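Local coordinates for protein haloalkane dehalogenase (Mycobacterium rhodesiae, PDB 4MJ3) that catalyses the hydrolytic cleavage of carbon-halogen bonds in haloalkanes, giving an alcohol and a halide ion, at residues 46-51 against 112-117; 79-84 against 103-108; 182-187 against 279-284. All blocks are in the same frame, centred on the assembly; numbering follows the deposited sequence.

Contact 1: residues 46-51 against 112-117; sequences GEVVLL and IGLADV
Val48 and Leu50, alternate residues of strand 48-52, both point toward Leu114 and Val117, where the chain comes off helix 98-112 and enters the next parallel strand of the alpha/beta-hydrolase sheet. The apolar contacts form a small buried patch. The methyl CG1 of Val48 meets Leu114 CD2 at 4.1 Å, the two side chains crossing at about a right angle. Leu114 also turns its other methyl, CD1, to Leu50 CD1, 4.0 Å away, so one leucine fork reaches both strand residues. Val117 comes in beside the root of Leu50, its CG1 lying 3.5 Å from Leu50 CB. With CG anti to the backbone N (chi1 178°), Leu50 carries its fork past Val117 and on to Leu114.

No direct hydrogen bond links the two segments. Parallel pairing takes over further in, where Val48 and Leu50 both share backbone bonds with Thr118; at the start of the strands, water fills that role. Water 2 is hydrogen-bonded to Val48 O at 2.8 Å and to Asp116 O. Glu47 OE1 holds water 1 at 2.6 Å and is also salt-bridged to Arg142; from water 1 a weak bond runs to Asp116 O. Water 3 accepts the Val48 N-H at 2.9 Å while bonding to Ala115 O, 2.9 Å from the water oxygen.

Contact 2: residues 79-84 against 103-108; sequences IDLVGF and DWMWAA
From the last residue of strand 75-79 onward the backbone runs antiparallel to helix 98-112 at a side chain's distance, with Leu81 CA 7.0 Å from Met105 CA. This is the layer packing of an alpha/beta-hydrolase fold, a helix laid against the sheet and the loop that leaves it, and every residue that touches is buried. Within the loop, Leu81 to Phe84 form a type II turn closed by Phe84 N to Leu81 O, with Gly83 at the position of positive phi.

The helix meets this segment mainly through two large side chains. Met105, a selenomethionine, leaves the helix with CG trans to the main-chain nitrogen (chi1 179°), then bends at the next two torsions, which sets SE against Ile79 and carries CE between Ile79 and Leu81. Met105 CE lies 3.7 Å from Ile79 CG2 and Met105 SE 3.8 Å from Ile79 CD1. On the Leu81 side the fit is tight, Met105 CE being 3.5 Å from Leu81 CD2. One turn on, Ala108 CB adds a looser contact with Ile79 CG2.

Trp104 offers a ring face to Val82 and sends NE1 to Ser28 O, a hydrogen bond that should help orient the indole. Val82 CB rests 3.5 Å from Trp104 CE3. Val82 CG1 makes a CH-pi contact, 3.9 Å from the centroid of the Trp104 six-membered ring and 19° off the ring normal.

Contact 3: residues 182-187 against 279-284; sequences GGSLST and GHFLQE
Gly183 O receives the one direct hydrogen bond between the segments, from Phe281 N at 3.0 Å. It is nearly straight at the hydrogen (173°), but the donor is tilted 32° from the carbonyl plane. His280 N is just as near this oxygen but too poorly angled to bond. Two glycines let the backbones meet so closely: Gly183 CA sits at the edge of the Phe281 ring, in its plane, and Gly279 CA is 4.7 Å from Ser184 CA. Leu185 lies over Gly279, its CG 3.7 Å from Gly279 N. Ser184 OG rests 3.7 Å from Phe281 CB and 3.8 Å from Glu284 CB, while its polar bond goes to Val180 O, back in helix 176-182.

In the next shell, Asp285 ties both segments together: OD2 takes the N-H of Leu185 and of Gly279, and OD1 is bonded to the hydroxyl of Ser186. Glu284 OE2 is salt-bridged to Arg63 and hydrogen-bonded to the Tyr196 hydroxyl. Phe281 centres an inverse gamma turn and occupies the N-cap position of helix 282-300, with Glu284 N bonded to Phe281 O at 3.0 Å. The imidazole of His280 turns an edge to a face of the Phe281 ring, with His280 CD2 3.6 Å above the centre of that ring.

The same imidazole is hydrogen-bonded through NE2 to Asp123 OD2 and through ND1 to Asp250 OD2. Aspartate, histidine and aspartate linked in this way are consistent with the catalytic triad of haloalkane dehalogenases, here with a loop of the helical region between strands 140-145 and 242-244 packed against the histidine-bearing turn.

Contacts 1 and 2 are neighbours, their centres 15 Å apart, and they share one apolar layer: Ile79 CD1 touches Leu50 CD1 and Ile112 CD1. In sequence both segments of contact 2 fall between those of contact 1. Contact 2 packs helix 98-112 on the end of strand 75-79 and the loop after it; contact 1 packs the loop that follows this helix on strand 48-52 of the mixed sheet. Contact 3 comes later in the chain, with its centre about 26 Å from that of contact 1 and 23 Å from that of contact 2. It lies across the chain's centre from contact 2, joining the helical insertion to the probable active-site histidine turn.

Contact 1: residues 46-51 against 112-117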
loop_
_atom_site.group_PDB
_atom_site.type_symbol
_atom_site.label_atom_id
_atom_site.label_comp_id
_atom_site.label_asym_id
_atom_site.label_seq_id
_atom_site.Cartn_x
_atom_site.Cartn_y
_atom_site.Cartn_z
ATOM N N GLY A 46 5.691 11.805 17.671
ATOM C CA GLY A 46 5.628 12.505 16.399
ATOM C C GLY A 46 4.280 12.284 15.743
ATOM O O GLY A 46 3.593 11.312 16.059
ATOM N N GLU A 47 3.885 13.189 14.853
ATOM C CA GLU A 47 2.678 12.946 14.043
ATOM C C GLU A 47 2.899 11.704 13.204
ATOM O O GLU A 47 3.967 11.531 12.599
ATOM C CB GLU A 47 2.364 14.113 13.119
ATOM C CG GLU A 47 1.899 15.354 13.843
ATOM C CD GLU A 47 1.347 16.386 12.885
ATOM O OE1 GLU A 47 0.256 16.174 12.340
ATOM O OE2 GLU A 47 2.009 17.417 12.681
ATOM N N VAL A 48 1.888 10.850 13.165
ATOM C CA VAL A 48 2.014 9.556 12.521
ATOM C C VAL A 48 1.839 9.698 11.018
ATOM O O VAL A 48 0.844 10.261 10.554
ATOM C CB VAL A 48 0.969 8.562 13.054
ATOM C CG1 VAL A 48 0.959 7.277 12.224
ATOM C CG2 VAL A 48 1.208 8.259 14.526
ATOM N N VAL A 49 2.777 9.121 10.272
ATOM C CA VAL A 49 2.638 8.951 8.831
ATOM C C VAL A 49 2.571 7.449 8.585
ATOM O O VAL A 49 3.532 6.730 8.872
ATOM C CB VAL A 49 3.824 9.555 8.088
ATOM C CG1 VAL A 49 3.665 9.376 6.581
ATOM C CG2 VAL A 49 3.982 11.026 8.473
ATOM N N LEU A 50 1.437 6.987 8.092
ATOM C CA LEU A 50 1.218 5.557 7.855
ATOM C C LEU A 50 1.468 5.247 6.405
ATOM O O LEU A 50 0.787 5.780 5.520
ATOM C CB LEU A 50 -0.208 5.166 8.248
ATOM C CG LEU A 50 -0.578 3.708 8.009
ATOM C CD1 LEU A 50 0.283 2.763 8.826
ATOM C CD2 LEU A 50 -2.042 3.542 8.363
ATOM N N LEU A 51 2.434 4.360 6.157
ATOM C CA LEU A 51 2.914 4.053 4.822
ATOM C C LEU A 51 2.434 2.677 4.399
ATOM O O LEU A 51 2.862 1.673 4.962
ATOM C CB LEU A 51 4.447 4.068 4.808
ATOM C CG LEU A 51 5.111 5.347 5.333
ATOM C CD1 LEU A 51 6.589 5.123 5.605
ATOM C CD2 LEU A 51 4.912 6.492 4.367
ATOM N N ILE A 112 -1.960 -1.518 16.972
ATOM C CA ILE A 112 -0.819 -0.632 17.141
ATOM C C ILE A 112 -1.215 0.635 17.916
ATOM O O ILE A 112 -0.442 1.130 18.744
ATOM C CB ILE A 112 -0.180 -0.246 15.797
ATOM C CG1 ILE A 112 0.346 -1.501 15.092
ATOM C CG2 ILE A 112 0.945 0.746 16.044
ATOM C CD1 ILE A 112 0.638 -1.299 13.636
ATOM N N GLY A 113 -2.443 1.097 17.709
ATOM C CA GLY A 113 -3.017 2.209 18.470
ATOM C C GLY A 113 -2.761 3.566 17.850
ATOM O O GLY A 113 -2.544 4.545 18.547
ATOM N N LEU A 114 -2.787 3.624 16.533
ATOM C CA LEU A 114 -2.495 4.858 15.810
ATOM C C LEU A 114 -3.677 5.830 15.834
ATOM O O LEU A 114 -4.833 5.402 15.764
ATOM C CB LEU A 114 -2.128 4.533 14.361
ATOM C CG LEU A 114 -0.959 3.573 14.148
ATOM C CD1 LEU A 114 -0.748 3.315 12.675
ATOM C CD2 LEU A 114 0.310 4.126 14.776
ATOM N N ALA A 115 -3.363 7.126 15.942
ATOM C CA ALA A 115 -4.360 8.201 15.940
ATOM C C ALA A 115 -3.934 9.339 15.018
ATOM O O ALA A 115 -2.742 9.555 14.823
ATOM C CB ALA A 115 -4.546 8.740 17.363
ATOM N N ASP A 116 -4.915 10.086 14.503
ATOM C CA ASP A 116 -4.668 11.311 13.744
ATOM C C ASP A 116 -3.613 11.064 12.668
ATOM O O ASP A 116 -2.606 11.764 12.558
ATOM C CB ASP A 116 -4.255 12.452 14.684
ATOM C CG ASP A 116 -5.332 12.785 15.690
ATOM O OD1 ASP A 116 -6.498 12.965 15.277
ATOM O OD2 ASP A 116 -5.029 12.848 16.899
ATOM N N VAL A 117 -3.899 10.063 11.850
ATOM C CA VAL A 117 -2.943 9.503 10.916
ATOM C C VAL A 117 -2.849 10.289 9.611
ATOM O O VAL A 117 -3.873 10.710 9.071
ATOM C CB VAL A 117 -3.370 8.048 10.593
ATOM C CG1 VAL A 117 -2.547 7.460 9.481
ATOM C CG2 VAL A 117 -3.278 7.214 11.853
HETATM O O HOH W 1 -1.127 14.472 13.768
HETATM O O HOH W 2 -0.412 12.708 10.971
HETATM O O HOH W 3 -0.585 11.491 14.633
#

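Contact 2: residues 79-84 against 103-108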
loop_
_atom_site.group_PDB
_atom_site.type_symbol
_atom_site.label_atom_id
_atom_site.label_comp_id
_atom_site.label_asym_id
_atom_site.label_seq_id
_atom_site.Cartn_x
_atom_site.Cartn_y
_atom_site.Cartn_z
ATOM N N ILE A 79 3.175 -0.926 7.446
ATOM C CA ILE A 79 2.609 -2.216 7.835
ATOM C C ILE A 79 2.587 -3.143 6.621
ATOM O O ILE A 79 2.145 -2.739 5.568
ATOM C CB ILE A 79 1.164 -2.025 8.365
ATOM C CG1 ILE A 79 1.149 -1.078 9.567
ATOM C CG2 ILE A 79 0.536 -3.373 8.717
ATOM C CD1 ILE A 79 -0.231 -0.737 10.076
ATOM N N ASP A 80 3.023 -4.387 6.801
ATOM C CA ASP A 80 2.955 -5.386 5.748
ATOM C C ASP A 80 1.572 -6.053 5.687
ATOM O O ASP A 80 1.081 -6.603 6.667
ATOM C CB ASP A 80 3.994 -6.493 5.947
ATOM C CG ASP A 80 5.432 -6.033 5.736
ATOM O OD1 ASP A 80 5.689 -4.933 5.160
ATOM O OD2 ASP A 80 6.330 -6.788 6.183
ATOM N N LEU A 81 0.970 -6.026 4.517
ATOM C CA LEU A 81 -0.306 -6.709 4.284
ATOM C C LEU A 81 -0.165 -8.206 4.550
ATOM O O LEU A 81 0.873 -8.787 4.302
ATOM C CB LEU A 81 -0.755 -6.488 2.845
ATOM C CG LEU A 81 -1.101 -5.055 2.418
ATOM C CD1 LEU A 81 -1.199 -4.944 0.908
ATOM C CD2 LEU A 81 -2.386 -4.615 3.068
ATOM N N VAL A 82 -1.258 -8.817 4.994
ATOM C CA VAL A 82 -1.332 -10.267 5.125
ATOM C C VAL A 82 -1.035 -10.831 3.739
ATOM O O VAL A 82 -1.592 -10.382 2.747
ATOM C CB VAL A 82 -2.718 -10.702 5.644
ATOM C CG1 VAL A 82 -2.883 -12.209 5.584
ATOM C CG2 VAL A 82 -2.923 -10.217 7.085
ATOM N N GLY A 83 -0.181 -11.854 3.689
ATOM C CA GLY A 83 0.258 -12.421 2.421
ATOM C C GLY A 83 1.597 -11.880 1.929
ATOM O O GLY A 83 2.123 -12.401 0.935
ATOM N N PHE A 84 2.158 -10.872 2.611
ATOM C CA PHE A 84 3.310 -10.113 2.081
ATOM C C PHE A 84 4.362 -9.832 3.136
ATOM O O PHE A 84 4.079 -9.882 4.334
ATOM C CB PHE A 84 2.789 -8.796 1.458
ATOM C CG PHE A 84 1.855 -9.040 0.313
ATOM C CD1 PHE A 84 0.512 -9.275 0.550
ATOM C CD2 PHE A 84 2.342 -9.161 -0.991
ATOM C CE1 PHE A 84 -0.339 -9.617 -0.485
ATOM C CE2 PHE A 84 1.482 -9.498 -2.033
ATOM C CZ PHE A 84 0.145 -9.703 -1.769
ATOM N N ASP A 103 -10.309 -5.594 6.721
ATOM C CA ASP A 103 -10.501 -5.943 8.133
ATOM C C ASP A 103 -9.159 -6.215 8.832
ATOM O O ASP A 103 -8.933 -5.800 9.995
ATOM C CB ASP A 103 -11.447 -7.139 8.292
ATOM C CG ASP A 103 -12.902 -6.800 7.933
ATOM O OD1 ASP A 103 -13.256 -5.602 7.916
ATOM O OD2 ASP A 103 -13.665 -7.731 7.617
ATOM N N TRP A 104 -8.271 -6.906 8.144
ATOM C CA TRP A 104 -6.942 -7.192 8.711
ATOM C C TRP A 104 -6.138 -5.917 8.932
ATOM O O TRP A 104 -5.558 -5.704 10.003
ATOM C CB TRP A 104 -6.156 -8.136 7.800
ATOM C CG TRP A 104 -6.632 -9.546 7.784
ATOM C CD1 TRP A 104 -7.130 -10.260 8.828
ATOM C CD2 TRP A 104 -6.606 -10.432 6.657
ATOM N NE1 TRP A 104 -7.407 -11.553 8.421
ATOM C CE2 TRP A 104 -7.089 -11.687 7.099
ATOM C CE3 TRP A 104 -6.179 -10.302 5.333
ATOM C CZ2 TRP A 104 -7.185 -12.794 6.248
ATOM C CZ3 TRP A 104 -6.263 -11.399 4.490
ATOM C CH2 TRP A 104 -6.789 -12.626 4.945
HETATM N N MSE A 105 -6.136 -5.026 7.951
HETATM C CA MSE A 105 -5.392 -3.773 8.091
HETATM C C MSE A 105 -5.961 -2.878 9.180
HETATM O O MSE A 105 -5.199 -2.276 9.956
HETATM C CB MSE A 105 -5.328 -3.047 6.746
HETATM C CG MSE A 105 -4.588 -1.717 6.800
HETATM SE SE MSE A 105 -2.739 -1.876 7.495
HETATM C CE MSE A 105 -1.902 -2.830 6.015
ATOM N N TRP A 106 -7.287 -2.765 9.244
ATOM C CA TRP A 106 -7.911 -1.980 10.298
ATOM C C TRP A 106 -7.554 -2.552 11.658
ATOM O O TRP A 106 -7.199 -1.800 12.554
ATOM C CB TRP A 106 -9.429 -1.891 10.142
ATOM C CG TRP A 106 -10.031 -1.003 11.148
ATOM C CD1 TRP A 106 -10.903 -1.359 12.124
ATOM C CD2 TRP A 106 -9.787 0.406 11.320
ATOM N NE1 TRP A 106 -11.235 -0.265 12.874
ATOM C CE2 TRP A 106 -10.569 0.830 12.410
ATOM C CE3 TRP A 106 -9.006 1.345 10.653
ATOM C CZ2 TRP A 106 -10.585 2.150 12.850
ATOM C CZ3 TRP A 106 -9.027 2.665 11.091
ATOM C CH2 TRP A 106 -9.796 3.051 12.170
ATOM N N ALA A 107 -7.615 -3.878 11.797
ATOM C CA ALA A 107 -7.252 -4.512 13.061
ATOM C C ALA A 107 -5.805 -4.214 13.468
ATOM O O ALA A 107 -5.540 -3.963 14.639
ATOM C CB ALA A 107 -7.488 -5.996 12.995
ATOM N N ALA A 108 -4.892 -4.215 12.500
ATOM C CA ALA A 108 -3.498 -3.854 12.748
ATOM C C ALA A 108 -3.337 -2.417 13.233
ATOM O O ALA A 108 -2.679 -2.150 14.251
ATOM C CB ALA A 108 -2.662 -4.069 11.508
#

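Contact 3: residues 182-187 against 279-284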
loop_
_atom_site.group_PDB
_atom_site.type_symbol
_atom_site.label_atom_id
_atom_site.label_comp_id
_atom_site.label_asym_id
_atom_site.label_seq_id
_atom_site.Cartn_x
_atom_site.Cartn_y
_atom_site.Cartn_z
ATOM N N GLY A 182 9.927 -4.187 -13.042
ATOM C CA GLY A 182 9.101 -3.951 -14.213
ATOM C C GLY A 182 8.340 -2.650 -14.147
ATOM O O GLY A 182 8.147 -1.999 -15.174
ATOM N N GLY A 183 7.933 -2.256 -12.933
ATOM C CA GLY A 183 7.156 -1.057 -12.723
ATOM C C GLY A 183 7.940 0.126 -12.204
ATOM O O GLY A 183 7.344 1.073 -11.655
ATOM N N SER A 184 9.275 0.061 -12.340
ATOM C CA SER A 184 10.175 1.138 -11.934
ATOM C C SER A 184 10.962 1.604 -13.168
ATOM O O SER A 184 11.284 0.780 -14.057
ATOM C CB SER A 184 11.144 0.641 -10.857
ATOM O OG SER A 184 10.485 0.119 -9.709
ATOM N N LEU A 185 11.253 2.900 -13.254
ATOM C CA LEU A 185 12.152 3.410 -14.304
ATOM C C LEU A 185 13.615 3.132 -13.998
ATOM O O LEU A 185 14.412 2.927 -14.912
ATOM C CB LEU A 185 11.986 4.907 -14.492
ATOM C CG LEU A 185 10.619 5.402 -14.909
ATOM C CD1 LEU A 185 10.677 6.897 -15.213
ATOM C CD2 LEU A 185 10.086 4.634 -16.110
ATOM N N SER A 186 13.975 3.104 -12.723
ATOM C CA SER A 186 15.347 2.804 -12.367
ATOM C C SER A 186 15.589 1.297 -12.518
ATOM O O SER A 186 14.657 0.511 -12.500
ATOM C CB SER A 186 15.667 3.320 -10.956
ATOM O OG SER A 186 14.838 2.773 -10.004
ATOM N N THR A 187 16.841 0.902 -12.713
ATOM C CA THR A 187 17.188 -0.513 -12.728
ATOM C C THR A 187 17.473 -0.956 -11.306
ATOM O O THR A 187 18.444 -0.504 -10.691
ATOM C CB THR A 187 18.407 -0.797 -13.621
ATOM O OG1 THR A 187 18.129 -0.398 -14.957
ATOM C CG2 THR A 187 18.737 -2.288 -13.603
ATOM N N GLY A 279 8.138 5.649 -12.142
ATOM C CA GLY A 279 7.138 4.699 -12.620
ATOM C C GLY A 279 6.101 4.385 -11.566
ATOM O O GLY A 279 5.923 5.113 -10.584
ATOM N N HIS A 280 5.404 3.270 -11.758
ATOM C CA HIS A 280 4.394 2.831 -10.815
ATOM C C HIS A 280 4.890 2.760 -9.370
ATOM O O HIS A 280 4.260 3.290 -8.458
ATOM C CB HIS A 280 3.881 1.464 -11.244
ATOM C CG HIS A 280 2.808 0.932 -10.365
ATOM N ND1 HIS A 280 1.561 1.511 -10.278
ATOM C CD2 HIS A 280 2.786 -0.136 -9.527
ATOM C CE1 HIS A 280 0.825 0.832 -9.417
ATOM N NE2 HIS A 280 1.551 -0.159 -8.936
ATOM N N PHE A 281 6.035 2.110 -9.169
ATOM C CA PHE A 281 6.649 1.979 -7.851
ATOM C C PHE A 281 7.510 3.202 -7.598
ATOM O O PHE A 281 8.741 3.140 -7.540
ATOM C CB PHE A 281 7.444 0.678 -7.742
ATOM C CG PHE A 281 6.590 -0.539 -7.854
ATOM C CD1 PHE A 281 5.832 -0.969 -6.770
ATOM C CD2 PHE A 281 6.498 -1.225 -9.031
ATOM C CE1 PHE A 281 5.013 -2.076 -6.848
ATOM C CE2 PHE A 281 5.674 -2.338 -9.141
ATOM C CZ PHE A 281 4.946 -2.779 -8.039
ATOM N N LEU A 282 6.829 4.339 -7.448
ATOM C CA LEU A 282 7.520 5.620 -7.430
ATOM C C LEU A 282 8.448 5.771 -6.212
ATOM O O LEU A 282 9.374 6.576 -6.242
ATOM C CB LEU A 282 6.530 6.782 -7.506
ATOM C CG LEU A 282 5.750 7.218 -6.265
ATOM C CD1 LEU A 282 4.995 8.504 -6.601
ATOM C CD2 LEU A 282 4.759 6.151 -5.807
ATOM N N GLN A 283 8.189 4.994 -5.167
ATOM C CA GLN A 283 9.016 5.018 -3.963
ATOM C C GLN A 283 10.418 4.474 -4.238
ATOM O O GLN A 283 11.355 4.815 -3.519
ATOM C CB GLN A 283 8.371 4.223 -2.820
ATOM C CG GLN A 283 6.897 4.531 -2.577
ATOM C CD GLN A 283 5.964 3.559 -3.270
ATOM O OE1 GLN A 283 6.197 3.166 -4.419
ATOM N NE2 GLN A 283 4.888 3.175 -2.584
ATOM N N GLU A 284 10.564 3.627 -5.252
ATOM C CA GLU A 284 11.877 3.127 -5.678
ATOM C C GLU A 284 12.640 4.132 -6.502
ATOM O O GLU A 284 13.849 4.250 -6.364
ATOM C CB GLU A 284 11.778 1.862 -6.529
ATOM C CG GLU A 284 11.517 0.598 -5.759
ATOM C CD GLU A 284 12.643 0.177 -4.823
ATOM O OE1 GLU A 284 13.817 0.622 -4.921
ATOM O OE2 GLU A 284 12.316 -0.600 -3.924
#